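Local coordinates for protein 5-formyl-3-hydroxy-2-methylpyridine 4-carboxylate 5-dehydrogenase (Mesorhizobium japonicum MAFF 303099, PDB 4OM8) that oxidises 5-formyl-3-hydroxy-2-methylpyridine-4-carboxylate with NAD(+) in vitamin B6 breakdown, and can also reduce the same compound with NADH to 4-pyridoxate, at residues A[93-98]-A[124-129]; A[118-123]-A[179-184]; A[11-16]-A[84-89]. All coordinates share one frame; numbering follows the deposited sequence. Where two conformers were deposited one is given.

Contact 1 of 3, residues A[93-98]-A[124-129]; sequences IKADVY and QAHISY. With NAD (nicotinamide-adenine-dinucleotide), chain C.
Y98 and H126 both carry CG opposite their own carbonyl carbon (chi1 -54° and -62°), and from these settings the tyrosine ring leans off helix 91-102 with its rim at the histidine's CB, while the imidazole turns one face to A95. The methyl group of A95 sits over that face in a CH-pi contact, CB lying 4.0 Å from the centroid of the H126 ring and 27° off its normal, so the approach is slightly offset toward ND1 and CG. At the edge of the Y98 ring, in its plane, CD2 comes within 4.0 Å of H126 CB. The base of the tyrosine is pressed against the loop as well: Y98 CB is 3.4 Å from H126 O, and the same carbon rests 4.1 Å from I127 CB. No hydrogen bond joins 93-98 to 124-129, so the two segments meet by van der Waals contact alone; farther along the helix, D102 is hydrogen-bonded to S128 OG. Within the helix, K94 O stands 3.2 Å above the plane of the Y98 ring, over its centre, and the phenol OH is fixed beyond the contact by a hydrogen bond to E85. H126 lies at the exposed margin, whereas Y98 and I127 are buried, both touching M133 of strand 133-137. Other residues of the same helix serve the cofactor. K94, bent at its last torsion, gives an NZ bond of 3.0 Å to NAD O3D and also forms a salt bridge with E85, while V97 CG2 lies 3.7 Å from the adenine amino nitrogen N6A of NAD. The arrangement belongs to a Rossmann-type NAD-binding domain: the helix following strand 82-85 faces the dinucleotide through I93, K94 and V97, and is backed through A95 and Y98 by the loop leading to strand 133-137.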
# COMPACT_ATOMS: atom_id res chain seq x y z
N ILE A 93 -30.18 9.66 -8.81
CA ILE A 93 -29.66 11.02 -8.95
C ILE A 93 -28.78 11.14 -10.20
O ILE A 93 -28.89 12.11 -10.94
CB ILE A 93 -28.87 11.47 -7.71
CG1 ILE A 93 -29.77 11.42 -6.47
CG2 ILE A 93 -28.32 12.87 -7.89
CD1 ILE A 93 -29.11 11.93 -5.20
N LYS A 94 -27.92 10.15 -10.45
CA LYS A 94 -27.08 10.19 -11.65
C LYS A 94 -27.93 10.15 -12.92
O LYS A 94 -27.68 10.91 -13.87
CB LYS A 94 -26.06 9.05 -11.64
CG LYS A 94 -25.08 9.11 -10.46
CD LYS A 94 -23.93 8.13 -10.63
CE LYS A 94 -23.05 8.09 -9.39
NZ LYS A 94 -22.52 9.43 -9.00
N ALA A 95 -28.97 9.31 -12.92
CA ALA A 95 -29.87 9.24 -14.06
C ALA A 95 -30.58 10.57 -14.29
O ALA A 95 -30.78 10.95 -15.43
CB ALA A 95 -30.88 8.12 -13.87
N ASP A 96 -30.96 11.25 -13.21
CA ASP A 96 -31.55 12.58 -13.31
C ASP A 96 -30.62 13.54 -14.04
O ASP A 96 -31.04 14.30 -14.91
CB ASP A 96 -31.88 13.16 -11.93
CG ASP A 96 -33.05 12.47 -11.26
OD1 ASP A 96 -33.87 11.86 -11.97
OD2 ASP A 96 -33.14 12.55 -10.01
N VAL A 97 -29.34 13.49 -13.67
CA VAL A 97 -28.35 14.36 -14.30
C VAL A 97 -28.24 14.04 -15.79
O VAL A 97 -28.26 14.94 -16.63
CB VAL A 97 -26.97 14.23 -13.63
CG1 VAL A 97 -25.90 14.92 -14.47
CG2 VAL A 97 -27.01 14.82 -12.22
N TYR A 98 -28.17 12.75 -16.14
CA TYR A 98 -28.03 12.38 -17.55
C TYR A 98 -29.24 12.84 -18.35
O TYR A 98 -29.08 13.31 -19.47
CB TYR A 98 -27.83 10.87 -17.74
CG TYR A 98 -26.68 10.31 -16.94
CD1 TYR A 98 -25.57 11.08 -16.62
CD2 TYR A 98 -26.72 8.99 -16.48
CE1 TYR A 98 -24.52 10.55 -15.86
CE2 TYR A 98 -25.68 8.46 -15.73
CZ TYR A 98 -24.59 9.24 -15.42
OH TYR A 98 -23.59 8.67 -14.67
N GLN A 124 -25.03 3.83 -18.30
CA GLN A 124 -25.17 4.26 -19.69
C GLN A 124 -26.53 3.87 -20.27
O GLN A 124 -26.91 4.34 -21.35
CB GLN A 124 -24.02 3.71 -20.55
CG GLN A 124 -24.02 2.20 -20.71
CD GLN A 124 -22.72 1.65 -21.26
OE1 GLN A 124 -22.44 0.45 -21.12
NE2 GLN A 124 -21.92 2.49 -21.91
N ALA A 125 -27.29 3.07 -19.54
CA ALA A 125 -28.66 2.76 -19.94
C ALA A 125 -29.56 4.00 -19.81
O ALA A 125 -30.72 3.98 -20.23
CB ALA A 125 -29.22 1.61 -19.12
N HIS A 126 -29.03 5.07 -19.23
CA HIS A 126 -29.84 6.25 -18.91
C HIS A 126 -29.46 7.49 -19.71
O HIS A 126 -29.82 8.60 -19.32
CB HIS A 126 -29.74 6.56 -17.42
CG HIS A 126 -30.27 5.47 -16.55
ND1 HIS A 126 -31.61 5.35 -16.24
CD2 HIS A 126 -29.65 4.43 -15.94
CE1 HIS A 126 -31.79 4.30 -15.47
NE2 HIS A 126 -30.61 3.72 -15.27
N ILE A 127 -28.77 7.30 -20.83
CA ILE A 127 -28.44 8.43 -21.69
C ILE A 127 -28.46 8.00 -23.16
O ILE A 127 -28.17 6.83 -23.47
CB ILE A 127 -27.07 9.03 -21.31
CG1 ILE A 127 -26.96 10.46 -21.84
CG2 ILE A 127 -25.93 8.12 -21.77
CD1 ILE A 127 -25.76 11.23 -21.31
N SER A 128 -28.81 8.91 -24.06
CA SER A 128 -28.71 8.62 -25.48
C SER A 128 -27.26 8.37 -25.86
O SER A 128 -26.34 8.86 -25.18
CB SER A 128 -29.27 9.78 -26.32
OG SER A 128 -28.39 10.89 -26.36
N TYR A 129 -27.05 7.62 -26.94
CA TYR A 129 -25.70 7.28 -27.41
C TYR A 129 -24.82 6.81 -26.25
O TYR A 129 -23.83 7.44 -25.91
CB TYR A 129 -25.07 8.47 -28.15
CG TYR A 129 -25.71 8.65 -29.51
CD1 TYR A 129 -25.28 7.91 -30.60
CD2 TYR A 129 -26.77 9.53 -29.68
CE1 TYR A 129 -25.89 8.04 -31.85
CE2 TYR A 129 -27.38 9.68 -30.94
CZ TYR A 129 -26.92 8.93 -32.00
OH TYR A 129 -27.52 9.06 -33.23
PA NAD C . -20.01 14.58 -2.26
O1A NAD C . -21.23 14.09 -1.51
O2A NAD C . -18.84 15.20 -1.50
O5B NAD C . -20.50 15.65 -3.35
C5B NAD C . -21.66 15.43 -4.17
C4B NAD C . -22.09 16.77 -4.72
O4B NAD C . -23.10 16.57 -5.72
C3B NAD C . -22.70 17.65 -3.63
O3B NAD C . -22.01 18.91 -3.57
C2B NAD C . -24.15 17.81 -4.05
O2B NAD C . -24.74 19.08 -3.71
C1B NAD C . -24.05 17.64 -5.56
N9A NAD C . -25.30 17.27 -6.25
C8A NAD C . -26.29 16.48 -5.81
N7A NAD C . -27.26 16.36 -6.75
C5A NAD C . -26.87 17.07 -7.83
C6A NAD C . -27.42 17.37 -9.16
N6A NAD C . -28.61 16.86 -9.57
N1A NAD C . -26.69 18.17 -9.97
C2A NAD C . -25.51 18.69 -9.59
N3A NAD C . -24.95 18.45 -8.39
C4A NAD C . -25.58 17.67 -7.48
O3 NAD C . -19.54 13.37 -3.22
PN NAD C . -18.03 13.04 -3.68
O1N NAD C . -17.29 12.36 -2.55
O2N NAD C . -17.38 14.22 -4.36
O5D NAD C . -18.30 11.92 -4.80
C5D NAD C . -18.99 12.22 -6.02
C4D NAD C . -18.92 10.98 -6.90
O4D NAD C . -17.55 10.63 -7.04
C3D NAD C . -19.60 9.77 -6.27
O3D NAD C . -20.08 8.95 -7.34
C2D NAD C . -18.47 9.03 -5.58
O2D NAD C . -18.71 7.62 -5.50
C1D NAD C . -17.30 9.32 -6.50
N1N NAD C . -15.98 9.29 -5.86
C2N NAD C . -15.78 9.65 -4.58
C3N NAD C . -14.49 9.62 -4.04
C7N NAD C . -14.21 9.98 -2.60
O7N NAD C . -14.91 10.76 -1.98
N7N NAD C . -13.16 9.39 -2.03
C4N NAD C . -13.42 9.22 -4.83
C5N NAD C . -13.66 8.86 -6.15
C6N NAD C . -14.95 8.92 -6.64

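Contact 2 of 3, residues A[118-123]-A[179-184]; sequences IPITKL and KKDVPG
D181 lays its carboxylate across the first turn of the short helix 120-123, joining two connections of the Rossmann-type NAD-binding domain: the start of this helix and the loop that leaves strand 174-178. The two carboxylate oxygens divide the work. OD1 receives the backbone N of I120 at 3.2 Å on its syn side, with the donor 20° out of the carboxylate plane. OD2 receives the N of T121 at 2.8 Å, also syn but tilted 30° from the plane, and uses its anti lone pair for T121 OG1, 2.7 Å away. The carboxylate thus accepts three bonds and is held against rotation by a grip on both oxygens. The hydroxyl is in position because T121 OG1 lies opposite the carbonyl carbon (chi1 -64°), beside the backbone N, so that both donors of this residue converge on one oxygen. The same hydroxyl is hydrogen-bonded to E154 N, which extends the network beyond the two segments. The side chains of I120 and T121 each run obliquely to that of D181. The three donors would probably favour the ionised carboxylate of D181. Replacing D181 with alanine removes the carboxylate and would probably leave the amides of I120 and T121 without their acceptors, setting the loop freer of the helix. D181 is itself the centre of an inverse gamma turn, and next to it K180 reaches the other way, its NZ hydrogen-bonded to R204 O of the second subunit, so the loop lies between this helix and the dimer partner. Apolar atoms line the carboxylate too: I120 CG1 is 3.9 Å from D181 OD1, and P119 CB approaches D181 OD2 to 3.6 Å.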
# COMPACT_ATOMS: atom_id res chain seq x y z
N ILE A 118 -21.08 2.05 -8.97
CA ILE A 118 -22.19 1.76 -9.86
C ILE A 118 -21.65 1.35 -11.22
O ILE A 118 -20.83 2.06 -11.80
CB ILE A 118 -23.12 2.98 -9.98
CG1 ILE A 118 -23.59 3.41 -8.58
CG2 ILE A 118 -24.30 2.65 -10.89
CD1 ILE A 118 -24.31 4.73 -8.54
N PRO A 119 -22.08 0.19 -11.74
CA PRO A 119 -21.54 -0.26 -13.02
C PRO A 119 -21.78 0.74 -14.14
O PRO A 119 -22.87 1.32 -14.24
CB PRO A 119 -22.30 -1.56 -13.31
CG PRO A 119 -22.83 -2.00 -12.00
CD PRO A 119 -23.05 -0.76 -11.17
N ILE A 120 -20.76 0.96 -14.96
CA ILE A 120 -20.90 1.87 -16.09
C ILE A 120 -21.99 1.33 -17.01
O ILE A 120 -22.73 2.09 -17.63
CB ILE A 120 -19.57 2.03 -16.85
CG1 ILE A 120 -18.44 2.45 -15.89
CG2 ILE A 120 -19.70 3.05 -17.97
CD1 ILE A 120 -18.79 3.63 -14.98
N THR A 121 -22.11 0.01 -17.06
CA THR A 121 -23.13 -0.64 -17.88
C THR A 121 -24.55 -0.23 -17.46
O THR A 121 -25.44 -0.06 -18.31
CB THR A 121 -22.98 -2.16 -17.79
OG1 THR A 121 -21.71 -2.51 -18.36
CG2 THR A 121 -24.10 -2.87 -18.54
N LYS A 122 -24.76 -0.05 -16.16
CA LYS A 122 -26.05 0.43 -15.67
C LYS A 122 -26.24 1.92 -15.95
O LYS A 122 -27.30 2.34 -16.40
CB LYS A 122 -26.19 0.17 -14.18
CG LYS A 122 -26.53 -1.26 -13.84
CD LYS A 122 -26.84 -1.41 -12.37
CE LYS A 122 -27.08 -2.88 -12.02
NZ LYS A 122 -27.50 -3.05 -10.61
N LEU A 123 -25.19 2.70 -15.72
CA LEU A 123 -25.29 4.15 -15.89
C LEU A 123 -25.63 4.52 -17.33
O LEU A 123 -26.45 5.41 -17.56
CB LEU A 123 -23.99 4.82 -15.47
CG LEU A 123 -23.70 4.74 -13.97
CD1 LEU A 123 -22.36 5.40 -13.65
CD2 LEU A 123 -24.83 5.40 -13.19
N LYS A 179 -10.55 -3.19 -18.18
CA LYS A 179 -11.04 -3.84 -19.39
C LYS A 179 -12.33 -4.61 -19.20
O LYS A 179 -12.89 -5.12 -20.17
CB LYS A 179 -9.96 -4.76 -19.96
CG LYS A 179 -8.72 -4.00 -20.40
CD LYS A 179 -7.51 -4.91 -20.63
CE LYS A 179 -7.46 -5.45 -22.05
NZ LYS A 179 -6.22 -6.25 -22.24
N LYS A 180 -12.79 -4.70 -17.96
CA LYS A 180 -14.10 -5.27 -17.67
C LYS A 180 -14.79 -4.40 -16.62
O LYS A 180 -14.15 -3.91 -15.69
CB LYS A 180 -13.99 -6.72 -17.18
CG LYS A 180 -13.39 -7.67 -18.22
CD LYS A 180 -13.36 -9.12 -17.74
CE LYS A 180 -12.59 -9.99 -18.73
NZ LYS A 180 -12.46 -11.40 -18.27
N ASP A 181 -16.09 -4.23 -16.78
CA ASP A 181 -16.89 -3.43 -15.86
C ASP A 181 -17.24 -4.24 -14.60
O ASP A 181 -18.40 -4.55 -14.33
CB ASP A 181 -18.15 -2.97 -16.62
CG ASP A 181 -19.02 -2.00 -15.85
OD1 ASP A 181 -18.55 -1.32 -14.91
OD2 ASP A 181 -20.21 -1.90 -16.22
N VAL A 182 -16.22 -4.58 -13.82
CA VAL A 182 -16.39 -5.37 -12.60
C VAL A 182 -16.64 -4.47 -11.39
O VAL A 182 -16.21 -3.31 -11.38
CB VAL A 182 -15.16 -6.26 -12.33
CG1 VAL A 182 -14.99 -7.27 -13.45
CG2 VAL A 182 -13.89 -5.43 -12.16
N PRO A 183 -17.35 -5.00 -10.37
CA PRO A 183 -17.63 -4.18 -9.19
C PRO A 183 -16.36 -3.64 -8.55
O PRO A 183 -15.46 -4.43 -8.24
CB PRO A 183 -18.36 -5.16 -8.25
CG PRO A 183 -19.01 -6.15 -9.18
CD PRO A 183 -18.03 -6.30 -10.33
N GLY A 184 -16.27 -2.33 -8.36
CA GLY A 184 -15.09 -1.74 -7.74
C GLY A 184 -13.93 -1.55 -8.70
O GLY A 184 -12.85 -1.15 -8.27

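Contact 3 of 3, residues A[11-16]-A[84-89]; sequences GTMGPG and IENVPE. With NAD (nicotinamide-adenine-dinucleotide), chain C.
N86, M13 and G14 bury most of this small contact, where the glycine-rich turn of a Rossmann fold, fitting the GxGxxG pattern with G11 and G14, meets the end of strand 82-85 beside NAD. N86 contributes the largest share, 61 Å². Its CG lies opposite its backbone N (chi1 -171°), which carries the amide group across to the turn, where it packs against the CB of M13 and the backbone of G14; N86 CG is 4.1 Å from M13 CB. A CB on G14 would come too close to CD of the following P15. M13 starts toward N86 and then bends at chi2 and chi3, so that its thioether leaves the strand and settles on the nicotinamide, with SD 3.5 Å from NAD C4N, the ring carbon that exchanges hydride in NAD-dependent dehydrogenases. The turn also holds the pyrophosphate through backbone amides, one on each phosphate: T12 N donates to NAD O2A at 2.9 Å in a nearly straight bond of 169°, and M13 N donates to NAD O2N. G11 has no room for a side chain, since a CB would clash with O5B of the cofactor. Beyond N86 the chain follows NAD, V87 packing against the adenine, P88 meeting C8A, and E89 OE2 accepting a hydrogen bond from the ribose O3D. E89 in turn is fixed by bonds from T115 and G117. A water links the two segments, an arrangement familiar from Rossmann dinucleotide-binding domains: it accepts from G11 N at 2.8 Å and lies within hydrogen-bonding distance of N86 O (2.9 Å) and NAD O2N (2.8 Å).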
# COMPACT_ATOMS: atom_id res chain seq x y z
N GLY A 11 -18.59 18.54 -4.66
CA GLY A 11 -18.32 18.17 -3.28
C GLY A 11 -16.84 17.87 -3.12
O GLY A 11 -16.00 18.56 -3.68
N THR A 12 -16.54 16.83 -2.35
CA THR A 12 -15.17 16.42 -2.07
C THR A 12 -14.29 16.33 -3.31
O THR A 12 -13.15 16.81 -3.30
CB THR A 12 -15.19 15.05 -1.36
OG1 THR A 12 -15.90 15.19 -0.13
CG2 THR A 12 -13.78 14.54 -1.10
N MET A 13 -14.82 15.74 -4.38
CA MET A 13 -13.99 15.44 -5.56
C MET A 13 -13.96 16.55 -6.60
O MET A 13 -13.18 16.49 -7.55
CB MET A 13 -14.47 14.16 -6.23
CG MET A 13 -14.28 12.92 -5.39
SD MET A 13 -12.54 12.61 -5.07
CE MET A 13 -12.00 11.99 -6.65
N GLY A 14 -14.80 17.56 -6.44
CA GLY A 14 -15.00 18.54 -7.50
C GLY A 14 -13.93 19.61 -7.72
O GLY A 14 -13.41 19.76 -8.83
N PRO A 15 -13.64 20.40 -6.68
CA PRO A 15 -12.72 21.54 -6.83
C PRO A 15 -11.32 21.16 -7.28
O PRO A 15 -10.78 21.83 -8.16
CB PRO A 15 -12.69 22.13 -5.42
CG PRO A 15 -14.02 21.79 -4.87
CD PRO A 15 -14.32 20.42 -5.38
N GLY A 16 -10.75 20.10 -6.72
CA GLY A 16 -9.42 19.69 -7.13
C GLY A 16 -9.40 19.15 -8.55
O GLY A 16 -8.43 19.34 -9.29
N ILE A 84 -18.18 15.58 -16.99
CA ILE A 84 -17.85 14.65 -15.92
C ILE A 84 -18.93 14.74 -14.87
O ILE A 84 -19.07 15.77 -14.19
CB ILE A 84 -16.47 14.95 -15.30
CG1 ILE A 84 -15.38 14.85 -16.37
CG2 ILE A 84 -16.18 13.98 -14.15
CD1 ILE A 84 -14.03 15.31 -15.88
N GLU A 85 -19.73 13.69 -14.77
CA GLU A 85 -20.76 13.62 -13.74
C GLU A 85 -20.12 13.17 -12.44
O GLU A 85 -19.42 12.13 -12.39
CB GLU A 85 -21.89 12.68 -14.17
CG GLU A 85 -22.85 12.34 -13.04
CD GLU A 85 -22.39 11.14 -12.25
OE1 GLU A 85 -22.20 10.07 -12.86
OE2 GLU A 85 -22.21 11.26 -11.02
N ASN A 86 -20.35 13.95 -11.39
CA ASN A 86 -19.66 13.80 -10.12
C ASN A 86 -20.62 14.05 -8.95
O ASN A 86 -20.30 14.77 -8.01
CB ASN A 86 -18.47 14.77 -10.09
CG ASN A 86 -17.55 14.56 -8.91
OD1 ASN A 86 -17.16 13.43 -8.58
ND2 ASN A 86 -17.19 15.66 -8.25
N VAL A 87 -21.82 13.48 -9.04
CA VAL A 87 -22.88 13.71 -8.06
C VAL A 87 -22.92 12.50 -7.10
O VAL A 87 -22.11 11.59 -7.24
CB VAL A 87 -24.25 13.98 -8.77
CG1 VAL A 87 -24.12 15.17 -9.74
CG2 VAL A 87 -24.78 12.72 -9.46
N PRO A 88 -23.83 12.50 -6.09
CA PRO A 88 -23.78 11.39 -5.13
C PRO A 88 -23.90 10.00 -5.75
O PRO A 88 -24.41 9.81 -6.86
CB PRO A 88 -24.97 11.66 -4.22
CG PRO A 88 -25.11 13.15 -4.24
CD PRO A 88 -24.73 13.57 -5.63
N GLU A 89 -23.42 9.03 -4.98
CA GLU A 89 -23.42 7.64 -5.37
C GLU A 89 -24.83 7.03 -5.25
O GLU A 89 -25.13 6.28 -4.32
CB GLU A 89 -22.40 6.88 -4.53
CG GLU A 89 -22.10 5.51 -5.04
CD GLU A 89 -21.13 5.52 -6.21
OE1 GLU A 89 -20.30 4.59 -6.25
OE2 GLU A 89 -21.20 6.43 -7.08
PA NAD C . -20.01 14.58 -2.26
O1A NAD C . -21.23 14.09 -1.51
O2A NAD C . -18.84 15.20 -1.50
O5B NAD C . -20.50 15.65 -3.35
C5B NAD C . -21.66 15.43 -4.17
C4B NAD C . -22.09 16.77 -4.72
O4B NAD C . -23.10 16.57 -5.72
C3B NAD C . -22.70 17.65 -3.63
O3B NAD C . -22.01 18.91 -3.57
C2B NAD C . -24.15 17.81 -4.05
O2B NAD C . -24.74 19.08 -3.71
C1B NAD C . -24.05 17.64 -5.56
N9A NAD C . -25.30 17.27 -6.25
C8A NAD C . -26.29 16.48 -5.81
N7A NAD C . -27.26 16.36 -6.75
C5A NAD C . -26.87 17.07 -7.83
C6A NAD C . -27.42 17.37 -9.16
N6A NAD C . -28.61 16.86 -9.57
N1A NAD C . -26.69 18.17 -9.97
C2A NAD C . -25.51 18.69 -9.59
N3A NAD C . -24.95 18.45 -8.39
C4A NAD C . -25.58 17.67 -7.48
O3 NAD C . -19.54 13.37 -3.22
PN NAD C . -18.03 13.04 -3.68
O1N NAD C . -17.29 12.36 -2.55
O2N NAD C . -17.38 14.22 -4.36
O5D NAD C . -18.30 11.92 -4.80
C5D NAD C . -18.99 12.22 -6.02
C4D NAD C . -18.92 10.98 -6.90
O4D NAD C . -17.55 10.63 -7.04
C3D NAD C . -19.60 9.77 -6.27
O3D NAD C . -20.08 8.95 -7.34
C2D NAD C . -18.47 9.03 -5.58
O2D NAD C . -18.71 7.62 -5.50
C1D NAD C . -17.30 9.32 -6.50
N1N NAD C . -15.98 9.29 -5.86
C2N NAD C . -15.78 9.65 -4.58
C3N NAD C . -14.49 9.62 -4.04
C7N NAD C . -14.21 9.98 -2.60
O7N NAD C . -14.91 10.76 -1.98
N7N NAD C . -13.16 9.39 -2.03
C4N NAD C . -13.42 9.22 -4.83
C5N NAD C . -13.66 8.86 -6.15
C6N NAD C . -14.95 8.92 -6.64
O HOH W 1 -18.84 16.06 -5.92

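In the fold
From the N terminus, contact 3 closes first, returning the chain from strand 82-85 to the turn before helix 14-23 over 67 intervening residues. Contacts 1 and 2 follow it in series and cross each other: 118-123 lies between the two segments of contact 1, and 124-129 between those of contact 2. All three stay within the NAD-binding domain. Contacts 3 and 1 meet at E85, which engages both K94 and Y98, and both touch NAD. K94 and Y98 also pack on L123, and K94 on I118, so helix 91-102 connects the cofactor pocket to helix 120-123, which contact 2 fastens to the loop after the outermost strand, 174-178.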